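PDB 4GNX: putative uncharacterized protein from Ustilago maydis, which binds single-stranded DNA as a subunit of replication protein A, carrying several OB-fold domains and a zinc site. Local coordinates for residues I3-P11 against R15-T23; N44-T55 against F88-F99. All blocks are in the same frame, centred on the assembly; numbering follows the deposited sequence.

Interaction 1 of 2, residues I3-P11 against R15-T23; sequences IYPIEGLSP and RWTIKARVT
Tyr4 and Trp16 meet where the N-terminal loop 3-11 doubles back on the first strand of an OB-fold domain, 17-30. The tyrosine lays one ring face against the methylene of Trp16: CB of Trp16 lies 4.0 Å from the centroid of the Tyr4 ring and 24° off its normal, a CH-pi contact displaced toward the rim. At the backbone, Tyr4 N donates to Thr17 O at 2.7 Å with a nearly straight N-H...O angle of 170°. The same carbonyl receives a CA-H...O contact from Ile3.

With chi1 at 62°, CG of Trp16 sits between its own backbone N and carbonyl carbon, and the indole swings round to Leu9. One branch of Leu9 does the touching: its CD2 stands 3.7 Å from Trp16 CD2, over a face of the indole. Leu9 CD2 is also 3.7 Å from Ile18 CG2, so one methyl contacts both the indole face and Ile18. Farther along, Ile6 CD1 ends 3.9 Å from Ala20 CB, while its CG1 packs on Ile18 CD1. The hydroxyl of Thr17 takes no part in this packing and hydrogen-bonds Ser77 OG. Ile97 of strand 95-99 touches Leu9, Trp16 and Ile18. Ile6 N and Glu7 N are held by Asp47 OD2 and Ser49 OG, so polar bonds also secure the loop; between these two segments the contact is mainly apolar, with one main-chain bond.

Interaction 2 of 2, residues N44-T55 against F88-F99; sequences NLLDDSGEIKAT and FSNLQNEYEITF. With nucleotides of chain G.
Strands 51-55 and 95-99 run parallel at 25°, their axes 4.6 Å apart at closest approach, and three backbone bonds (Ile97 N to Lys53 O, Thr55 N to Ile97 O, Phe99 N to Thr55 O) join them in the parallel pairing that closes an OB-fold barrel. Ala54 and Ile97 share one face of the sheet, where Ala54 CB meets Phe99 CZ at 3.5 Å and Ile52 CG2 packs on Ile97 CD1. Thr55 and Thr98 point to the other face.

The loop before strand 95-99 is tied back by side chains. Asn93 ND2 donates to Glu51 O at 3.1 Å in the carbonyl plane, while Asn93 OD1 accepts from Tyr95 N in an Asx turn; two bonds thus fix the orientation of this amide. Leu91 pushes CD1 against the backbone, 3.5 Å from Lys53 N, and lays CD2 beside the Glu51 carboxylate.

Lys53 is fully extended, with CG anti to the backbone N (chi1 -171°), which carries its ammonium out to the DNA-binding loop. There NZ donates to Phe88 O at 2.7 Å, tilted 29° from the carbonyl plane. Glu96 runs alongside, pointing the same way; its OE2 remains 5.1 Å from Lys53 NZ, so any attraction is probably only long-range, and its OE1 accepts from Lys85 N. The bond to Lys53 fixes the main chain of a residue that packs against bound single-stranded DNA: the Phe88 ring turns one face to the thymine of DT3 of chain G, with Phe88 CD2 3.3 Å from its N3.

Overall arrangement
From the N terminus, interaction 1 closes first, a short loop return in which residues 3-11 fold onto the start of strand 17-30 after only three intervening residues. Interaction 2 follows in series, bridging 32 residues to join strand 51-57 to strand 95-99; the two neither nest nor cross. Their centres are 9 Å apart and both reach the same sheet, interaction 1 through strand 17-30 and interaction 2 through 39-46, 51-57 and 95-99. They touch directly: Thr23 N probably bonds Asn44 O, and Ile6 N probably bonds Asp47 OD2 in the turn between strands 39-46 and 51-57. Together they link the N-terminal loop, through the sheet, to the DNA-contacting loop at Phe88.

Interaction 1 of 2, residues I3-P11 against R15-T23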
loop_
_atom_site.group_PDB
_atom_site.type_symbol
_atom_site.label_atom_id
_atom_site.label_comp_id
_atom_site.label_asym_id
_atom_site.label_seq_id
_atom_site.Cartn_x
_atom_site.Cartn_y
_atom_site.Cartn_z
ATOM N N ILE C 3 -26.049 -22.414 24.696
ATOM C CA ILE C 3 -24.764 -22.139 23.981
ATOM C C ILE C 3 -25.020 -21.570 22.596
ATOM O O ILE C 3 -25.972 -21.965 21.922
ATOM C CB ILE C 3 -23.882 -23.403 23.826
ATOM C CG1 ILE C 3 -23.354 -23.866 25.179
ATOM C CG2 ILE C 3 -22.708 -23.144 22.885
ATOM C CD1 ILE C 3 -22.475 -25.092 25.090
ATOM N N TYR C 4 -24.140 -20.658 22.184
ATOM C CA TYR C 4 -24.186 -20.027 20.866
ATOM C C TYR C 4 -22.970 -20.408 20.022
ATOM O O TYR C 4 -21.867 -20.533 20.565
ATOM C CB TYR C 4 -24.195 -18.498 21.023
ATOM C CG TYR C 4 -25.553 -17.870 21.236
ATOM C CD1 TYR C 4 -26.052 -16.918 20.328
ATOM C CD2 TYR C 4 -26.346 -18.223 22.340
ATOM C CE1 TYR C 4 -27.301 -16.335 20.514
ATOM C CE2 TYR C 4 -27.595 -17.653 22.534
ATOM C CZ TYR C 4 -28.074 -16.709 21.623
ATOM O OH TYR C 4 -29.320 -16.140 21.828
ATOM N N PRO C 5 -23.161 -20.572 18.691
ATOM C CA PRO C 5 -22.033 -20.523 17.762
ATOM C C PRO C 5 -21.467 -19.123 17.795
ATOM O O PRO C 5 -22.215 -18.180 18.082
ATOM C CB PRO C 5 -22.691 -20.744 16.404
ATOM C CG PRO C 5 -24.089 -20.264 16.578
ATOM C CD PRO C 5 -24.441 -20.706 17.972
ATOM N N ILE C 6 -20.170 -18.986 17.514
ATOM C CA ILE C 6 -19.499 -17.669 17.475
ATOM C C ILE C 6 -20.142 -16.716 16.465
ATOM O O ILE C 6 -20.399 -15.552 16.781
ATOM C CB ILE C 6 -17.997 -17.816 17.202
ATOM C CG1 ILE C 6 -17.303 -18.213 18.500
ATOM C CG2 ILE C 6 -17.407 -16.509 16.678
ATOM C CD1 ILE C 6 -15.909 -18.762 18.324
ATOM N N GLU C 7 -20.416 -17.224 15.264
ATOM C CA GLU C 7 -21.072 -16.452 14.216
ATOM C C GLU C 7 -22.451 -15.927 14.607
ATOM O O GLU C 7 -23.009 -15.050 13.951
ATOM C CB GLU C 7 -21.160 -17.294 12.965
ATOM C CG GLU C 7 -19.942 -17.095 12.115
ATOM C CD GLU C 7 -19.923 -15.701 11.521
ATOM O OE1 GLU C 7 -20.884 -15.383 10.765
ATOM O OE2 GLU C 7 -18.962 -14.928 11.813
ATOM N N GLY C 8 -22.977 -16.474 15.692
ATOM C CA GLY C 8 -24.260 -16.090 16.200
ATOM C C GLY C 8 -24.238 -14.872 17.083
ATOM O O GLY C 8 -25.279 -14.298 17.320
ATOM N N LEU C 9 -23.070 -14.464 17.554
ATOM C CA LEU C 9 -22.936 -13.365 18.520
ATOM C C LEU C 9 -23.173 -11.962 17.979
ATOM O O LEU C 9 -22.802 -11.639 16.851
ATOM C CB LEU C 9 -21.548 -13.387 19.131
ATOM C CG LEU C 9 -21.048 -14.700 19.742
ATOM C CD1 LEU C 9 -19.525 -14.608 19.942
ATOM C CD2 LEU C 9 -21.804 -15.049 21.022
ATOM N N SER C 10 -23.746 -11.110 18.817
ATOM C CA SER C 10 -24.125 -9.752 18.422
ATOM C C SER C 10 -24.337 -8.915 19.678
ATOM O O SER C 10 -24.553 -9.467 20.763
ATOM C CB SER C 10 -25.443 -9.776 17.630
ATOM O OG SER C 10 -26.519 -10.191 18.464
ATOM N N PRO C 11 -24.315 -7.583 19.537
ATOM C CA PRO C 11 -24.675 -6.728 20.679
ATOM C C PRO C 11 -26.133 -6.910 21.143
ATOM O O PRO C 11 -26.452 -6.608 22.297
ATOM C CB PRO C 11 -24.480 -5.304 20.140
ATOM C CG PRO C 11 -23.756 -5.444 18.828
ATOM C CD PRO C 11 -24.060 -6.807 18.305
ATOM N N ARG C 15 -27.720 -12.836 26.845
ATOM C CA ARG C 15 -27.646 -14.150 27.454
ATOM C C ARG C 15 -26.975 -15.110 26.470
ATOM O O ARG C 15 -27.640 -15.639 25.579
ATOM C CB ARG C 15 -29.051 -14.643 27.822
ATOM C CG ARG C 15 -29.062 -15.886 28.702
ATOM C CD ARG C 15 -30.451 -16.479 28.866
ATOM N NE ARG C 15 -31.194 -15.898 29.982
ATOM C CZ ARG C 15 -31.033 -16.244 31.263
ATOM N NH1 ARG C 15 -30.131 -17.161 31.615
ATOM N NH2 ARG C 15 -31.770 -15.665 32.206
ATOM N N TRP C 16 -25.664 -15.325 26.608
ATOM C CA TRP C 16 -24.963 -16.299 25.751
ATOM C C TRP C 16 -23.752 -16.927 26.377
ATOM O O TRP C 16 -23.116 -16.341 27.265
ATOM C CB TRP C 16 -24.594 -15.695 24.391
ATOM C CG TRP C 16 -23.639 -14.528 24.487
ATOM C CD1 TRP C 16 -23.954 -13.166 24.480
ATOM C CD2 TRP C 16 -22.177 -14.577 24.626
ATOM N NE1 TRP C 16 -22.819 -12.395 24.592
ATOM C CE2 TRP C 16 -21.721 -13.177 24.687
ATOM C CE3 TRP C 16 -21.238 -15.593 24.693
ATOM C CZ2 TRP C 16 -20.383 -12.849 24.820
ATOM C CZ3 TRP C 16 -19.893 -15.248 24.819
ATOM C CH2 TRP C 16 -19.476 -13.909 24.884
ATOM N N THR C 17 -23.436 -18.131 25.898
ATOM C CA THR C 17 -22.200 -18.850 26.216
ATOM C C THR C 17 -21.591 -19.460 24.947
ATOM O O THR C 17 -22.305 -20.029 24.123
ATOM C CB THR C 17 -22.466 -19.986 27.221
ATOM O OG1 THR C 17 -22.731 -19.433 28.515
ATOM C CG2 THR C 17 -21.273 -20.918 27.323
ATOM N N ILE C 18 -20.278 -19.352 24.790
ATOM C CA ILE C 18 -19.633 -19.999 23.651
ATOM C C ILE C 18 -18.669 -21.091 24.085
ATOM O O ILE C 18 -18.083 -21.013 25.165
ATOM C CB ILE C 18 -18.921 -18.996 22.704
ATOM C CG1 ILE C 18 -17.819 -18.222 23.433
ATOM C CG2 ILE C 18 -19.930 -18.068 22.028
ATOM C CD1 ILE C 18 -17.058 -17.287 22.514
ATOM N N LYS C 19 -18.522 -22.105 23.240
ATOM C CA LYS C 19 -17.514 -23.137 23.430
ATOM C C LYS C 19 -16.473 -22.983 22.323
ATOM O O LYS C 19 -16.760 -23.241 21.152
ATOM C CB LYS C 19 -18.171 -24.511 23.354
ATOM C CG LYS C 19 -17.755 -25.478 24.459
ATOM C CD LYS C 19 -16.829 -26.577 23.953
ATOM C CE LYS C 19 -17.578 -27.820 23.474
ATOM N NZ LYS C 19 -17.414 -29.020 24.354
ATOM N N ALA C 20 -15.270 -22.539 22.681
ATOM C CA ALA C 20 -14.254 -22.206 21.673
ATOM C C ALA C 20 -12.829 -22.581 22.091
ATOM O O ALA C 20 -12.521 -22.595 23.296
ATOM C CB ALA C 20 -14.326 -20.726 21.359
ATOM N N ARG C 21 -11.954 -22.881 21.123
ATOM C CA ARG C 21 -10.545 -23.061 21.488
ATOM C C ARG C 21 -9.700 -21.854 21.165
ATOM O O ARG C 21 -9.898 -21.210 20.143
ATOM C CB ARG C 21 -9.918 -24.371 20.981
ATOM C CG ARG C 21 -9.379 -24.366 19.566
ATOM C CD ARG C 21 -8.239 -25.364 19.358
ATOM N NE ARG C 21 -8.316 -26.607 20.139
ATOM C CZ ARG C 21 -9.190 -27.589 19.934
ATOM N NH1 ARG C 21 -10.118 -27.483 18.988
ATOM N NH2 ARG C 21 -9.150 -28.678 20.695
ATOM N N VAL C 22 -8.774 -21.545 22.066
ATOM C CA VAL C 22 -7.851 -20.438 21.886
ATOM C C VAL C 22 -6.825 -20.835 20.847
ATOM O O VAL C 22 -6.068 -21.764 21.052
ATOM C CB VAL C 22 -7.097 -20.088 23.177
ATOM C CG1 VAL C 22 -6.162 -18.925 22.909
ATOM C CG2 VAL C 22 -8.062 -19.754 24.308
ATOM N N THR C 23 -6.816 -20.129 19.723
ATOM C CA THR C 23 -5.849 -20.405 18.680
ATOM C C THR C 23 -4.590 -19.574 18.845
ATOM O O THR C 23 -3.519 -20.025 18.457
ATOM C CB THR C 23 -6.418 -20.119 17.310
ATOM O OG1 THR C 23 -6.783 -18.742 17.261
ATOM C CG2 THR C 23 -7.624 -20.990 17.065
#

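Interaction 2 of 2, residues N44-T55 against F88-F99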
loop_
_atom_site.group_PDB
_atom_site.type_symbol
_atom_site.label_atom_id
_atom_site.label_comp_id
_atom_site.label_asym_id
_atom_site.label_seq_id
_atom_site.Cartn_x
_atom_site.Cartn_y
_atom_site.Cartn_z
ATOM N N ASN C 44 -7.383 -15.079 20.323
ATOM C CA ASN C 44 -8.236 -15.397 19.197
ATOM C C ASN C 44 -8.939 -16.708 19.480
ATOM O O ASN C 44 -8.364 -17.608 20.108
ATOM C CB ASN C 44 -7.459 -15.426 17.873
ATOM C CG ASN C 44 -7.200 -14.031 17.302
ATOM O OD1 ASN C 44 -7.486 -13.013 17.933
ATOM N ND2 ASN C 44 -6.644 -13.980 16.095
ATOM N N LEU C 45 -10.189 -16.808 19.032
ATOM C CA LEU C 45 -11.050 -17.954 19.346
ATOM C C LEU C 45 -11.694 -18.546 18.100
ATOM O O LEU C 45 -12.077 -17.814 17.184
ATOM C CB LEU C 45 -12.147 -17.530 20.316
ATOM C CG LEU C 45 -11.683 -16.926 21.628
ATOM C CD1 LEU C 45 -12.848 -16.233 22.280
ATOM C CD2 LEU C 45 -11.148 -18.026 22.522
ATOM N N LEU C 46 -11.840 -19.865 18.103
ATOM C CA LEU C 46 -12.317 -20.608 16.949
ATOM C C LEU C 46 -13.359 -21.668 17.313
ATOM O O LEU C 46 -13.217 -22.375 18.318
ATOM C CB LEU C 46 -11.132 -21.308 16.279
ATOM C CG LEU C 46 -11.465 -22.403 15.260
ATOM C CD1 LEU C 46 -11.800 -21.785 13.902
ATOM C CD2 LEU C 46 -10.326 -23.409 15.164
ATOM N N ASP C 47 -14.395 -21.777 16.484
ATOM C CA ASP C 47 -15.279 -22.936 16.514
ATOM C C ASP C 47 -15.779 -23.304 15.108
ATOM O O ASP C 47 -15.307 -22.744 14.108
ATOM C CB ASP C 47 -16.429 -22.761 17.535
ATOM C CG ASP C 47 -17.466 -21.705 17.125
ATOM O OD1 ASP C 47 -17.508 -21.276 15.955
ATOM O OD2 ASP C 47 -18.267 -21.307 17.993
ATOM N N ASP C 48 -16.720 -24.250 15.049
ATOM C CA ASP C 48 -17.386 -24.680 13.810
ATOM C C ASP C 48 -17.887 -23.515 12.974
ATOM O O ASP C 48 -17.802 -23.551 11.750
ATOM C CB ASP C 48 -18.592 -25.564 14.122
ATOM C CG ASP C 48 -18.476 -26.271 15.464
ATOM O OD1 ASP C 48 -17.847 -25.710 16.401
ATOM O OD2 ASP C 48 -19.033 -27.391 15.582
ATOM N N SER C 49 -18.415 -22.491 13.639
ATOM C CA SER C 49 -19.043 -21.387 12.933
ATOM C C SER C 49 -18.048 -20.334 12.475
ATOM O O SER C 49 -18.296 -19.652 11.482
ATOM C CB SER C 49 -20.167 -20.763 13.763
ATOM O OG SER C 49 -19.685 -20.256 14.990
ATOM N N GLY C 50 -16.927 -20.206 13.178
ATOM C CA GLY C 50 -15.938 -19.216 12.800
ATOM C C GLY C 50 -15.037 -18.735 13.909
ATOM O O GLY C 50 -14.881 -19.400 14.937
ATOM N N GLU C 51 -14.442 -17.570 13.688
ATOM C CA GLU C 51 -13.438 -17.029 14.583
ATOM C C GLU C 51 -13.869 -15.703 15.208
ATOM O O GLU C 51 -14.662 -14.959 14.623
ATOM C CB GLU C 51 -12.111 -16.864 13.847
ATOM C CG GLU C 51 -11.465 -18.185 13.446
ATOM C CD GLU C 51 -10.237 -18.024 12.550
ATOM O OE1 GLU C 51 -10.413 -17.903 11.310
ATOM O OE2 GLU C 51 -9.094 -18.038 13.081
ATOM N N ILE C 52 -13.359 -15.412 16.402
ATOM C CA ILE C 52 -13.569 -14.100 16.990
ATOM C C ILE C 52 -12.413 -13.739 17.906
ATOM O O ILE C 52 -11.808 -14.618 18.533
ATOM C CB ILE C 52 -14.928 -13.987 17.736
ATOM C CG1 ILE C 52 -15.192 -12.539 18.161
ATOM C CG2 ILE C 52 -14.974 -14.912 18.946
ATOM C CD1 ILE C 52 -16.638 -12.104 18.108
ATOM N N LYS C 53 -12.130 -12.436 17.961
ATOM C CA LYS C 53 -11.169 -11.876 18.891
ATOM C C LYS C 53 -11.813 -11.481 20.217
ATOM O O LYS C 53 -12.884 -10.856 20.254
ATOM C CB LYS C 53 -10.533 -10.642 18.285
ATOM C CG LYS C 53 -9.366 -10.127 19.086
ATOM C CD LYS C 53 -8.771 -8.878 18.466
ATOM C CE LYS C 53 -7.688 -8.323 19.374
ATOM N NZ LYS C 53 -6.820 -7.339 18.685
ATOM N N ALA C 54 -11.135 -11.822 21.306
ATOM C CA ALA C 54 -11.522 -11.335 22.610
ATOM C C ALA C 54 -10.352 -10.623 23.300
ATOM O O ALA C 54 -9.196 -11.037 23.169
ATOM C CB ALA C 54 -12.015 -12.486 23.436
ATOM N N THR C 55 -10.657 -9.559 24.035
ATOM C CA THR C 55 -9.629 -8.754 24.684
ATOM C C THR C 55 -9.982 -8.489 26.142
ATOM O O THR C 55 -11.148 -8.254 26.498
ATOM C CB THR C 55 -9.485 -7.382 23.996
ATOM O OG1 THR C 55 -9.139 -7.561 22.619
ATOM C CG2 THR C 55 -8.423 -6.537 24.677
ATOM N N PHE C 88 -6.189 -3.684 14.393
ATOM C CA PHE C 88 -5.468 -4.441 15.403
ATOM C C PHE C 88 -5.789 -5.935 15.299
ATOM O O PHE C 88 -5.760 -6.647 16.288
ATOM C CB PHE C 88 -5.877 -3.962 16.803
ATOM C CG PHE C 88 -5.535 -2.534 17.098
ATOM C CD1 PHE C 88 -6.469 -1.522 16.890
ATOM C CD2 PHE C 88 -4.286 -2.192 17.610
ATOM C CE1 PHE C 88 -6.154 -0.196 17.163
ATOM C CE2 PHE C 88 -3.968 -0.864 17.896
ATOM C CZ PHE C 88 -4.904 0.134 17.670
ATOM N N SER C 89 -6.126 -6.419 14.113
ATOM C CA SER C 89 -6.590 -7.795 13.998
ATOM C C SER C 89 -6.472 -8.330 12.584
ATOM O O SER C 89 -6.581 -7.589 11.604
ATOM C CB SER C 89 -8.028 -7.923 14.488
ATOM O OG SER C 89 -8.494 -9.262 14.397
ATOM N N ASN C 90 -6.247 -9.630 12.492
ATOM C CA ASN C 90 -6.158 -10.306 11.212
ATOM C C ASN C 90 -7.513 -10.853 10.738
ATOM O O ASN C 90 -7.725 -11.042 9.536
ATOM C CB ASN C 90 -5.123 -11.417 11.315
ATOM C CG ASN C 90 -5.347 -12.308 12.525
ATOM O OD1 ASN C 90 -6.002 -11.914 13.506
ATOM N ND2 ASN C 90 -4.804 -13.514 12.468
ATOM N N LEU C 91 -8.418 -11.066 11.686
ATOM C CA LEU C 91 -9.754 -11.593 11.413
ATOM C C LEU C 91 -10.677 -10.643 10.627
ATOM O O LEU C 91 -10.521 -9.427 10.689
ATOM C CB LEU C 91 -10.422 -11.977 12.735
ATOM C CG LEU C 91 -9.659 -12.918 13.686
ATOM C CD1 LEU C 91 -10.456 -13.265 14.950
ATOM C CD2 LEU C 91 -9.209 -14.187 12.967
ATOM N N GLN C 92 -11.638 -11.201 9.894
ATOM C CA GLN C 92 -12.611 -10.373 9.135
ATOM C C GLN C 92 -13.871 -10.004 9.925
ATOM O O GLN C 92 -14.665 -9.198 9.472
ATOM C CB GLN C 92 -13.056 -11.072 7.839
ATOM C CG GLN C 92 -11.953 -11.379 6.851
ATOM C CD GLN C 92 -11.472 -10.149 6.119
ATOM O OE1 GLN C 92 -11.033 -9.177 6.740
ATOM N NE2 GLN C 92 -11.534 -10.190 4.788
ATOM N N ASN C 93 -14.059 -10.601 11.096
ATOM C CA ASN C 93 -15.285 -10.420 11.861
ATOM C C ASN C 93 -15.638 -8.974 12.121
ATOM O O ASN C 93 -14.821 -8.176 12.544
ATOM C CB ASN C 93 -15.207 -11.180 13.182
ATOM C CG ASN C 93 -16.572 -11.504 13.762
ATOM O OD1 ASN C 93 -17.574 -10.787 13.544
ATOM N ND2 ASN C 93 -16.621 -12.589 14.538
ATOM N N GLU C 94 -16.890 -8.663 11.843
ATOM C CA GLU C 94 -17.540 -7.406 12.197
ATOM C C GLU C 94 -17.515 -7.119 13.712
ATOM O O GLU C 94 -17.394 -5.966 14.137
ATOM C CB GLU C 94 -18.983 -7.517 11.719
ATOM C CG GLU C 94 -19.823 -6.259 11.796
ATOM C CD GLU C 94 -21.309 -6.560 11.688
ATOM O OE1 GLU C 94 -22.072 -5.633 11.331
ATOM O OE2 GLU C 94 -21.710 -7.721 11.962
ATOM N N TYR C 95 -17.643 -8.159 14.532
ATOM C CA TYR C 95 -17.596 -7.963 15.981
ATOM C C TYR C 95 -16.326 -8.510 16.656
ATOM O O TYR C 95 -15.559 -9.267 16.049
ATOM C CB TYR C 95 -18.848 -8.557 16.635
ATOM C CG TYR C 95 -20.153 -8.000 16.090
ATOM C CD1 TYR C 95 -20.385 -6.632 16.067
ATOM C CD2 TYR C 95 -21.157 -8.851 15.611
ATOM C CE1 TYR C 95 -21.559 -6.117 15.571
ATOM C CE2 TYR C 95 -22.344 -8.348 15.117
ATOM C CZ TYR C 95 -22.540 -6.980 15.099
ATOM O OH TYR C 95 -23.720 -6.467 14.608
ATOM N N GLU C 96 -16.093 -8.064 17.894
ATOM C CA GLU C 96 -15.181 -8.736 18.827
ATOM C C GLU C 96 -15.717 -8.739 20.267
ATOM O O GLU C 96 -16.742 -8.106 20.558
ATOM C CB GLU C 96 -13.726 -8.234 18.730
ATOM C CG GLU C 96 -13.504 -6.733 18.735
ATOM C CD GLU C 96 -12.167 -6.318 18.098
ATOM O OE1 GLU C 96 -11.614 -5.277 18.530
ATOM O OE2 GLU C 96 -11.667 -6.995 17.151
ATOM N N ILE C 97 -15.045 -9.481 21.150
ATOM C CA ILE C 97 -15.477 -9.613 22.536
ATOM C C ILE C 97 -14.557 -8.889 23.502
ATOM O O ILE C 97 -13.337 -8.963 23.377
ATOM C CB ILE C 97 -15.505 -11.074 22.946
ATOM C CG1 ILE C 97 -16.614 -11.819 22.200
ATOM C CG2 ILE C 97 -15.644 -11.202 24.458
ATOM C CD1 ILE C 97 -16.447 -13.324 22.246
ATOM N N THR C 98 -15.136 -8.196 24.473
ATOM C CA THR C 98 -14.342 -7.610 25.554
ATOM C C THR C 98 -14.750 -8.236 26.882
ATOM O O THR C 98 -15.927 -8.272 27.232
ATOM C CB THR C 98 -14.484 -6.077 25.658
ATOM O OG1 THR C 98 -14.612 -5.507 24.356
ATOM C CG2 THR C 98 -13.269 -5.471 26.322
ATOM N N PHE C 99 -13.764 -8.739 27.613
ATOM C CA PHE C 99 -14.009 -9.315 28.910
ATOM C C PHE C 99 -14.299 -8.220 29.923
ATOM O O PHE C 99 -13.498 -7.302 30.128
ATOM C CB PHE C 99 -12.811 -10.134 29.370
ATOM C CG PHE C 99 -12.457 -11.264 28.457
ATOM C CD1 PHE C 99 -13.447 -11.994 27.798
ATOM C CD2 PHE C 99 -11.122 -11.635 28.292
ATOM C CE1 PHE C 99 -13.114 -13.057 26.963
ATOM C CE2 PHE C 99 -10.782 -12.694 27.461
ATOM C CZ PHE C 99 -11.781 -13.408 26.799
ATOM P P DT G 3 -5.927 3.552 23.435
ATOM O OP1 DT G 3 -5.113 4.744 23.784
ATOM O OP2 DT G 3 -6.773 3.565 22.218
ATOM O "O5'" DT G 3 -4.935 2.311 23.339
ATOM C "C5'" DT G 3 -3.726 2.308 24.116
ATOM C "C4'" DT G 3 -2.749 1.312 23.544
ATOM O "O4'" DT G 3 -3.428 0.051 23.349
ATOM C "C3'" DT G 3 -2.164 1.695 22.183
ATOM O "O3'" DT G 3 -0.757 1.428 22.204
ATOM C "C2'" DT G 3 -2.895 0.786 21.210
ATOM C "C1'" DT G 3 -3.124 -0.444 22.061
ATOM N N1 DT G 3 -4.237 -1.313 21.634
ATOM C C2 DT G 3 -3.920 -2.505 21.020
ATOM O O2 DT G 3 -2.772 -2.856 20.796
ATOM N N3 DT G 3 -5.004 -3.268 20.661
ATOM C C4 DT G 3 -6.340 -2.970 20.861
ATOM O O4 DT G 3 -7.204 -3.761 20.493
ATOM C C5 DT G 3 -6.599 -1.705 21.522
ATOM C C7 DT G 3 -8.014 -1.294 21.783
ATOM C C6 DT G 3 -5.548 -0.953 21.871
ATOM P P DT G 5 1.463 -0.771 13.835
ATOM O OP1 DT G 5 2.152 0.177 12.922
ATOM O OP2 DT G 5 0.150 -1.343 13.421
ATOM O "O5'" DT G 5 2.492 -1.977 14.037
ATOM C "C5'" DT G 5 2.809 -2.875 12.944
ATOM C "C4'" DT G 5 3.635 -4.059 13.401
ATOM O "O4'" DT G 5 3.044 -4.671 14.574
ATOM C "C3'" DT G 5 3.760 -5.189 12.375
ATOM O "O3'" DT G 5 5.001 -5.890 12.538
ATOM C "C2'" DT G 5 2.626 -6.121 12.759
ATOM C "C1'" DT G 5 2.625 -6.002 14.275
ATOM N N1 DT G 5 1.314 -6.226 14.921
ATOM C C2 DT G 5 1.081 -7.455 15.495
ATOM O O2 DT G 5 1.896 -8.364 15.480
ATOM N N3 DT G 5 -0.154 -7.588 16.084
ATOM C C4 DT G 5 -1.153 -6.632 16.160
ATOM O O4 DT G 5 -2.210 -6.896 16.728
ATOM C C5 DT G 5 -0.839 -5.365 15.538
ATOM C C7 DT G 5 -1.860 -4.272 15.564
ATOM C C6 DT G 5 0.360 -5.228 14.955
#